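PDB 6SL5: PsaG from Dunaliella salina, which serves as a membrane subunit of photosystem I, binds chlorophyll a and beta-carotene, and probably helps attach the peripheral light-harvesting antenna to the core. Local coordinates for residues G9-F14 and L76-G81; L17-F22 and K62-S67. All coordinates share one frame; numbering follows the deposited sequence.

Contact 1 of 2, residues G9-F14 and L76-G81; sequences GSTVSF and LGHVFG. With BCR (beta-carotene), chain B.
Thr11 and His78 meet in a beta-carotene pocket, where the two helical segments run close together. Their CA atoms are 4.2 Å apart, and their side chains lie side by side and point the same way, to the carotenoid. Thr11 OG1 sits beside its backbone N (chi1 -61°) and is hydrogen-bonded to Ile7 O one turn back. This turns the methyl to the polyene, with Thr11 CG2 3.3 Å from beta-carotene C14. The imidazole meets the same chain with its edge, His78 CE1 lying 3.4 Å from beta-carotene C20. His78 ND1 is hydrogen-bonded to Ala75 O, which helps fix the ring's rotation, and Val79 CG2 covers one imidazole face. Leu76 and Val79 carry the pocket on toward one end ring of the pigment.

Away from the carotenoid, Phe14 lays a ring face over the Gly77 backbone. Gly77 CA makes a CH-pi contact 3.9 Å from the Phe14 ring centroid, 15° off the normal. The glycine lets the ring lie directly over its backbone. Ser10 OG adds a weak hydrogen bond of 3.3 Å to His78 O. Phe14 and His78 also touch different chlorophylls. The contact packs helix 3-20 against the short helix 77-80, and Tyr82, just beyond it, touches Ser10, Ser13 and Phe14.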
loop_
_atom_site.group_PDB
_atom_site.type_symbol
_atom_site.label_atom_id
_atom_site.label_comp_id
_atom_site.label_asym_id
_atom_site.label_seq_id
_atom_site.Cartn_x
_atom_site.Cartn_y
_atom_site.Cartn_z
ATOM N N GLY H 9 22.577 -36.575 57.027
ATOM C CA GLY H 9 22.627 -37.865 56.356
ATOM C C GLY H 9 22.566 -37.736 54.869
ATOM O O GLY H 9 22.777 -38.690 54.117
ATOM N N SER H 10 22.275 -36.532 54.455
ATOM C CA SER H 10 22.231 -36.101 53.092
ATOM C C SER H 10 23.582 -35.735 52.569
ATOM O O SER H 10 23.957 -36.121 51.453
ATOM C CB SER H 10 21.507 -34.821 53.004
ATOM O OG SER H 10 21.606 -34.564 51.649
ATOM N N THR H 11 24.286 -34.914 53.354
ATOM C CA THR H 11 25.628 -34.410 52.972
ATOM C C THR H 11 26.571 -35.576 52.779
ATOM O O THR H 11 27.180 -35.703 51.701
ATOM C CB THR H 11 26.235 -33.516 54.060
ATOM O OG1 THR H 11 25.397 -32.382 54.265
ATOM C CG2 THR H 11 27.642 -33.068 53.731
ATOM N N VAL H 12 26.647 -36.393 53.813
ATOM C CA VAL H 12 27.571 -37.499 53.738
ATOM C C VAL H 12 27.212 -38.452 52.602
ATOM O O VAL H 12 28.107 -38.952 51.925
ATOM C CB VAL H 12 27.624 -38.161 55.121
ATOM C CG1 VAL H 12 26.249 -38.627 55.593
ATOM C CG2 VAL H 12 28.610 -39.275 55.115
ATOM N N SER H 13 25.916 -38.694 52.346
ATOM C CA SER H 13 25.556 -39.606 51.261
ATOM C C SER H 13 25.902 -39.009 49.908
ATOM O O SER H 13 26.414 -39.712 49.032
ATOM C CB SER H 13 24.080 -39.988 51.337
ATOM O OG SER H 13 23.255 -38.842 51.386
ATOM N N PHE H 14 25.675 -37.709 49.740
ATOM C CA PHE H 14 26.023 -37.064 48.484
ATOM C C PHE H 14 27.541 -36.994 48.311
ATOM O O PHE H 14 28.056 -37.192 47.200
ATOM C CB PHE H 14 25.351 -35.690 48.415
ATOM C CG PHE H 14 23.997 -35.731 47.763
ATOM C CD1 PHE H 14 23.906 -35.909 46.399
ATOM C CD2 PHE H 14 22.821 -35.624 48.501
ATOM C CE1 PHE H 14 22.689 -35.956 45.774
ATOM C CE2 PHE H 14 21.583 -35.678 47.865
ATOM C CZ PHE H 14 21.524 -35.845 46.501
ATOM N N LEU H 76 26.887 -29.571 47.875
ATOM C CA LEU H 76 25.667 -28.806 47.737
ATOM C C LEU H 76 24.495 -29.710 47.474
ATOM O O LEU H 76 23.356 -29.244 47.488
ATOM C CB LEU H 76 25.787 -27.796 46.609
ATOM C CG LEU H 76 26.091 -26.352 46.937
ATOM C CD1 LEU H 76 24.923 -25.794 47.711
ATOM C CD2 LEU H 76 27.381 -26.198 47.704
ATOM N N GLY H 77 24.770 -30.996 47.245
ATOM C CA GLY H 77 23.729 -31.969 47.081
ATOM C C GLY H 77 22.975 -32.132 48.377
ATOM O O GLY H 77 21.816 -32.536 48.358
ATOM N N HIS H 78 23.643 -31.735 49.453
ATOM C CA HIS H 78 23.153 -31.838 50.848
ATOM C C HIS H 78 21.923 -30.956 51.064
ATOM O O HIS H 78 21.102 -31.281 51.942
ATOM C CB HIS H 78 24.372 -31.571 51.743
ATOM C CG HIS H 78 24.477 -30.366 52.616
ATOM N ND1 HIS H 78 25.383 -29.353 52.353
ATOM C CD2 HIS H 78 23.966 -30.100 53.836
ATOM C CE1 HIS H 78 25.356 -28.471 53.332
ATOM N NE2 HIS H 78 24.472 -28.895 54.242
ATOM N N VAL H 79 21.817 -29.879 50.278
ATOM C CA VAL H 79 20.813 -28.900 50.436
ATOM C C VAL H 79 20.019 -28.801 49.159
ATOM O O VAL H 79 18.847 -28.423 49.188
ATOM C CB VAL H 79 21.465 -27.574 50.845
ATOM C CG1 VAL H 79 20.553 -26.807 51.435
ATOM C CG2 VAL H 79 22.319 -27.766 52.028
ATOM N N PHE H 80 20.596 -29.210 48.051
ATOM C CA PHE H 80 19.850 -29.205 46.823
ATOM C C PHE H 80 18.921 -30.412 46.771
ATOM O O PHE H 80 17.747 -30.284 46.409
ATOM C CB PHE H 80 20.824 -29.187 45.654
ATOM C CG PHE H 80 20.236 -29.664 44.400
ATOM C CD1 PHE H 80 20.551 -30.914 43.899
ATOM C CD2 PHE H 80 19.346 -28.869 43.717
ATOM C CE1 PHE H 80 19.984 -31.357 42.725
ATOM C CE2 PHE H 80 18.791 -29.303 42.538
ATOM C CZ PHE H 80 19.098 -30.546 42.045
ATOM N N GLY H 81 19.423 -31.593 47.141
ATOM C CA GLY H 81 18.642 -32.804 47.088
ATOM C C GLY H 81 17.974 -33.254 48.362
ATOM O O GLY H 81 17.069 -34.088 48.304
HETATM C C1 BCR B . 39.215 -37.191 55.776
HETATM C C2 BCR B . 40.551 -36.758 55.189
HETATM C C3 BCR B . 41.267 -35.788 56.120
HETATM C C4 BCR B . 40.390 -34.580 56.428
HETATM C C5 BCR B . 38.960 -34.952 56.735
HETATM C C6 BCR B . 38.396 -35.961 56.080
HETATM C C7 BCR B . 36.981 -35.912 55.655
HETATM C C8 BCR B . 36.378 -34.821 55.204
HETATM C C9 BCR B . 34.993 -34.731 54.766
HETATM C C10 BCR B . 34.430 -33.557 54.109
HETATM C C11 BCR B . 33.337 -32.644 54.198
HETATM C C33 BCR B . 38.190 -34.197 57.776
HETATM C C31 BCR B . 39.437 -37.945 57.079
HETATM C C32 BCR B . 38.445 -38.054 54.786
HETATM C C34 BCR B . 34.096 -35.906 55.018
HETATM C C12 BCR B . 32.335 -31.961 54.295
HETATM C C13 BCR B . 31.015 -31.844 54.816
HETATM C C14 BCR B . 30.058 -30.934 54.458
HETATM C C15 BCR B . 30.076 -29.852 53.516
HETATM C C16 BCR B . 29.355 -28.988 52.758
HETATM C C17 BCR B . 29.887 -28.067 52.011
HETATM C C18 BCR B . 29.271 -26.977 51.489
HETATM C C19 BCR B . 27.834 -26.702 51.718
HETATM C C20 BCR B . 26.733 -25.993 51.453
HETATM C C21 BCR B . 25.376 -25.530 51.521
HETATM C C22 BCR B . 24.833 -24.478 50.859
HETATM C C23 BCR B . 23.412 -24.114 51.054
HETATM C C24 BCR B . 22.398 -23.889 49.968
HETATM C C25 BCR B . 21.004 -23.518 50.298
HETATM C C26 BCR B . 20.685 -23.030 51.493
HETATM C C27 BCR B . 19.498 -23.641 52.197
HETATM C C28 BCR B . 18.316 -23.621 51.238
HETATM C C29 BCR B . 18.671 -24.346 49.945
HETATM C C30 BCR B . 19.884 -23.708 49.273
HETATM C C35 BCR B . 30.629 -32.846 55.865
HETATM C C36 BCR B . 30.069 -26.013 50.663
HETATM C C37 BCR B . 25.680 -23.661 49.932
HETATM C C38 BCR B . 21.434 -21.909 52.155
HETATM C C39 BCR B . 19.496 -22.350 48.700
HETATM C C40 BCR B . 20.364 -24.651 48.176
#

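Contact 2 of 2, residues L17-F22 and K62-S67; sequences LGRFVF and KSKDPS. With CLA (chlorophyll a), chain C.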
loop_
_atom_site.group_PDB
_atom_site.type_symbol
_atom_site.label_atom_id
_atom_site.label_comp_id
_atom_site.label_asym_id
_atom_site.label_seq_id
_atom_site.Cartn_x
_atom_site.Cartn_y
_atom_site.Cartn_z
ATOM N N LEU H 17 28.868 -40.615 47.720
ATOM C CA LEU H 17 28.441 -41.005 46.387
ATOM C C LEU H 17 29.386 -40.405 45.356
ATOM O O LEU H 17 29.967 -41.128 44.533
ATOM C CB LEU H 17 27.000 -40.534 46.165
ATOM C CG LEU H 17 26.065 -41.321 45.256
ATOM C CD1 LEU H 17 26.121 -42.788 45.605
ATOM C CD2 LEU H 17 24.648 -40.798 45.409
ATOM N N GLY H 18 29.600 -39.089 45.437
ATOM C CA GLY H 18 30.494 -38.401 44.521
ATOM C C GLY H 18 31.961 -38.762 44.657
ATOM O O GLY H 18 32.729 -38.513 43.724
ATOM N N ARG H 19 32.345 -39.372 45.784
ATOM C CA ARG H 19 33.780 -39.699 46.030
ATOM C C ARG H 19 34.085 -41.184 45.790
ATOM O O ARG H 19 35.267 -41.502 45.559
ATOM C CB ARG H 19 34.196 -39.261 47.439
ATOM C CG ARG H 19 35.675 -39.455 47.743
ATOM C CD ARG H 19 36.029 -40.891 48.082
ATOM N NE ARG H 19 37.428 -41.040 48.457
ATOM C CZ ARG H 19 38.381 -41.483 47.646
ATOM N NH1 ARG H 19 38.088 -41.829 46.404
ATOM N NH2 ARG H 19 39.625 -41.582 48.080
ATOM N N PHE H 20 33.078 -42.061 45.870
ATOM C CA PHE H 20 33.303 -43.479 45.670
ATOM C C PHE H 20 32.756 -44.047 44.374
ATOM O O PHE H 20 33.357 -44.984 43.845
ATOM C CB PHE H 20 32.685 -44.273 46.825
ATOM C CG PHE H 20 33.493 -44.251 48.084
ATOM C CD1 PHE H 20 32.863 -44.208 49.313
ATOM C CD2 PHE H 20 34.875 -44.311 48.042
ATOM C CE1 PHE H 20 33.590 -44.202 50.480
ATOM C CE2 PHE H 20 35.612 -44.311 49.207
ATOM C CZ PHE H 20 34.966 -44.248 50.423
ATOM N N VAL H 21 31.642 -43.553 43.840
ATOM C CA VAL H 21 31.097 -44.161 42.636
ATOM C C VAL H 21 30.917 -43.191 41.471
ATOM O O VAL H 21 30.816 -43.645 40.320
ATOM C CB VAL H 21 29.768 -44.883 42.964
ATOM C CG1 VAL H 21 28.604 -43.926 43.009
ATOM C CG2 VAL H 21 29.504 -46.054 42.022
ATOM N N PHE H 22 30.895 -41.876 41.684
ATOM C CA PHE H 22 30.717 -40.942 40.577
ATOM C C PHE H 22 31.942 -40.093 40.307
ATOM O O PHE H 22 31.879 -39.178 39.484
ATOM C CB PHE H 22 29.510 -40.045 40.826
ATOM C CG PHE H 22 28.218 -40.757 40.676
ATOM C CD1 PHE H 22 27.895 -41.362 39.472
ATOM C CD2 PHE H 22 27.338 -40.860 41.735
ATOM C CE1 PHE H 22 26.714 -42.037 39.319
ATOM C CE2 PHE H 22 26.158 -41.549 41.594
ATOM C CZ PHE H 22 25.840 -42.123 40.380
ATOM N N LYS H 62 44.452 -36.474 48.004
ATOM C CA LYS H 62 43.777 -37.729 48.423
ATOM C C LYS H 62 44.290 -38.858 47.520
ATOM O O LYS H 62 45.487 -38.833 47.174
ATOM C CB LYS H 62 42.258 -37.555 48.307
ATOM C CG LYS H 62 41.394 -38.384 49.249
ATOM C CD LYS H 62 39.921 -38.241 48.935
ATOM C CE LYS H 62 39.635 -38.281 47.449
ATOM N NZ LYS H 62 38.322 -37.676 47.126
ATOM N N SER H 63 43.434 -39.826 47.185
ATOM C CA SER H 63 43.848 -40.955 46.311
ATOM C C SER H 63 42.784 -41.204 45.236
ATOM O O SER H 63 41.628 -40.777 45.438
ATOM C CB SER H 63 44.127 -42.194 47.122
ATOM O OG SER H 63 45.067 -41.920 48.149
ATOM N N LYS H 64 43.184 -41.820 44.119
ATOM C CA LYS H 64 42.254 -42.143 43.002
ATOM C C LYS H 64 41.518 -40.878 42.539
ATOM O O LYS H 64 40.276 -40.950 42.418
ATOM C CB LYS H 64 41.274 -43.247 43.408
ATOM C CG LYS H 64 40.495 -43.873 42.258
ATOM C CD LYS H 64 39.221 -44.556 42.702
ATOM C CE LYS H 64 38.172 -43.582 43.194
ATOM N NZ LYS H 64 36.863 -44.244 43.411
ATOM N N ASP H 65 42.262 -39.778 42.352
ATOM C CA ASP H 65 41.769 -38.449 41.880
ATOM C C ASP H 65 40.972 -37.737 42.984
ATOM O O ASP H 65 39.779 -38.052 43.164
ATOM C CB ASP H 65 41.094 -38.510 40.504
ATOM C CG ASP H 65 40.804 -37.143 39.907
ATOM O OD1 ASP H 65 41.279 -36.882 38.784
ATOM O OD2 ASP H 65 40.098 -36.353 40.566
ATOM N N PRO H 66 41.582 -36.776 43.711
ATOM C CA PRO H 66 40.915 -36.052 44.799
ATOM C C PRO H 66 40.083 -34.860 44.308
ATOM O O PRO H 66 39.947 -34.691 43.109
ATOM C CB PRO H 66 42.081 -35.481 45.624
ATOM C CG PRO H 66 43.338 -36.037 44.983
ATOM C CD PRO H 66 42.962 -36.338 43.550
ATOM N N SER H 67 39.562 -34.063 45.249
ATOM C CA SER H 67 38.777 -32.882 44.906
ATOM C C SER H 67 38.886 -31.858 46.024
ATOM O O SER H 67 38.438 -32.110 47.146
ATOM C CB SER H 67 37.318 -33.248 44.638
ATOM O OG SER H 67 36.815 -34.139 45.617
HETATM MG MG CLA C . 40.113 -39.390 52.193
HETATM C CHA CLA C . 42.571 -36.945 52.197
HETATM C CHB CLA C . 37.680 -37.002 51.760
HETATM C CHC CLA C . 37.901 -41.824 52.167
HETATM C CHD CLA C . 42.673 -41.822 52.670
HETATM N NA CLA C . 40.111 -37.188 51.997
HETATM C C1A CLA C . 41.180 -36.392 52.018
HETATM C C2A CLA C . 40.816 -34.944 51.851
HETATM C C3A CLA C . 39.283 -34.995 51.714
HETATM C C4A CLA C . 38.980 -36.464 51.827
HETATM C CMA CLA C . 38.417 -33.975 52.444
HETATM C CAA CLA C . 41.425 -34.398 50.567
HETATM C CBA CLA C . 42.334 -33.210 50.852
HETATM C CGA CLA C . 42.084 -32.141 49.817
HETATM O O1A CLA C . 42.356 -32.361 48.648
HETATM O O2A CLA C . 41.578 -30.988 50.208
HETATM N NB CLA C . 38.092 -39.410 51.987
HETATM C C1B CLA C . 37.251 -38.345 51.839
HETATM C C2B CLA C . 35.888 -38.818 51.758
HETATM C C3B CLA C . 35.966 -40.177 51.876
HETATM C C4B CLA C . 37.373 -40.539 52.022
HETATM C CMB CLA C . 34.643 -37.987 51.589
HETATM C CAB CLA C . 34.848 -41.146 51.864
HETATM C CBB CLA C . 33.423 -40.654 51.946
HETATM N NC CLA C . 40.276 -41.480 52.368
HETATM C C1C CLA C . 39.225 -42.293 52.348
HETATM C C2C CLA C . 39.595 -43.718 52.532
HETATM C C3C CLA C . 40.955 -43.698 52.660
HETATM C C4C CLA C . 41.369 -42.301 52.561
HETATM C CMC CLA C . 38.670 -44.906 52.561
HETATM C CAC CLA C . 41.856 -44.889 52.876
HETATM C CBC CLA C . 41.717 -45.371 54.303
HETATM N ND CLA C . 42.087 -39.482 52.390
HETATM C C1D CLA C . 43.026 -40.457 52.569
HETATM C C2D CLA C . 44.379 -39.916 52.653
HETATM C C3D CLA C . 44.180 -38.548 52.505
HETATM C C4D CLA C . 42.818 -38.304 52.349
HETATM C CMD CLA C . 45.745 -40.521 52.844
HETATM C CAD CLA C . 44.895 -37.289 52.457
HETATM O OBD CLA C . 46.052 -37.124 52.808
HETATM C CBD CLA C . 43.884 -36.199 52.242
HETATM C CGD CLA C . 43.893 -35.266 53.417
HETATM O O1D CLA C . 44.250 -35.650 54.518
HETATM O O2D CLA C . 43.500 -34.004 53.267
HETATM C CED CLA C . 44.461 -33.003 53.595
HETATM C C1 CLA C . 40.570 -30.967 51.264
#
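Arg19 and Lys62 approach from opposite directions, and a bend in each chain lets them overlap. Arg19 bends at chi2 (-79°) after CG leaves anti to the backbone N. Lys62 runs extended as far as CD and bends at chi3 (43°). Its CE thereby lies over one face of the guanidinium, Lys62 CE to Arg19 CZ 3.4 Å.

The same lysine lays CG and CD over one face of a chlorophyll a macrocycle, near the central magnesium, with Lys62 CD 3.2 Å from chlorophyll NA. The chlorophyll lies at the edge of the guanidinium, Arg19 NE being 3.6 Å from chlorophyll C4B. Phe20 CZ comes within 3.4 Å of chlorophyll CAB, on the vinyl group. Arg19 NH2 gives a weak, bent hydrogen bond to Ser63 O (3.4 Å, 132° at the hydrogen). Lys64 brings its CE to the guanidinium edge, 3.7 Å from Arg19 NH1. Lys62 NZ is 3.7 Å from Arg19 NE, and the Lys64 amine is also near; this may make their protonation less easy. Replacing Arg19 with an alanine would probably leave Ser63 O without this donor, take away the flat group that Lys62 CE lies on and open a gap near chlorophyll C4B. Asp65 forms a salt bridge with Arg27.

The contact joins the C-terminal end of helix 3-20 to the loop before helix 70-73, while Leu23 of helix 23-29 touches Lys62 and Asp65.

In the fold
From the N terminus, helix 3-20 supplies the first segment of both contacts, 9-14 and then 17-22. The chain continues through helix 23-29 and a long loop. Segment 62-67 of that loop returns to the end of the first helix and closes contact 2, with 39 residues between its segments. The chain then passes helix 70-73 and reaches helix 77-80, where contact 1 closes a wider loop of 61 residues. Contact 2 therefore falls wholly within the span of contact 1, and the two do not cross. Their centres are about 16 Å apart. Together they tie helix 3-20 to the loop and to helix 77-80, each beside a different pigment.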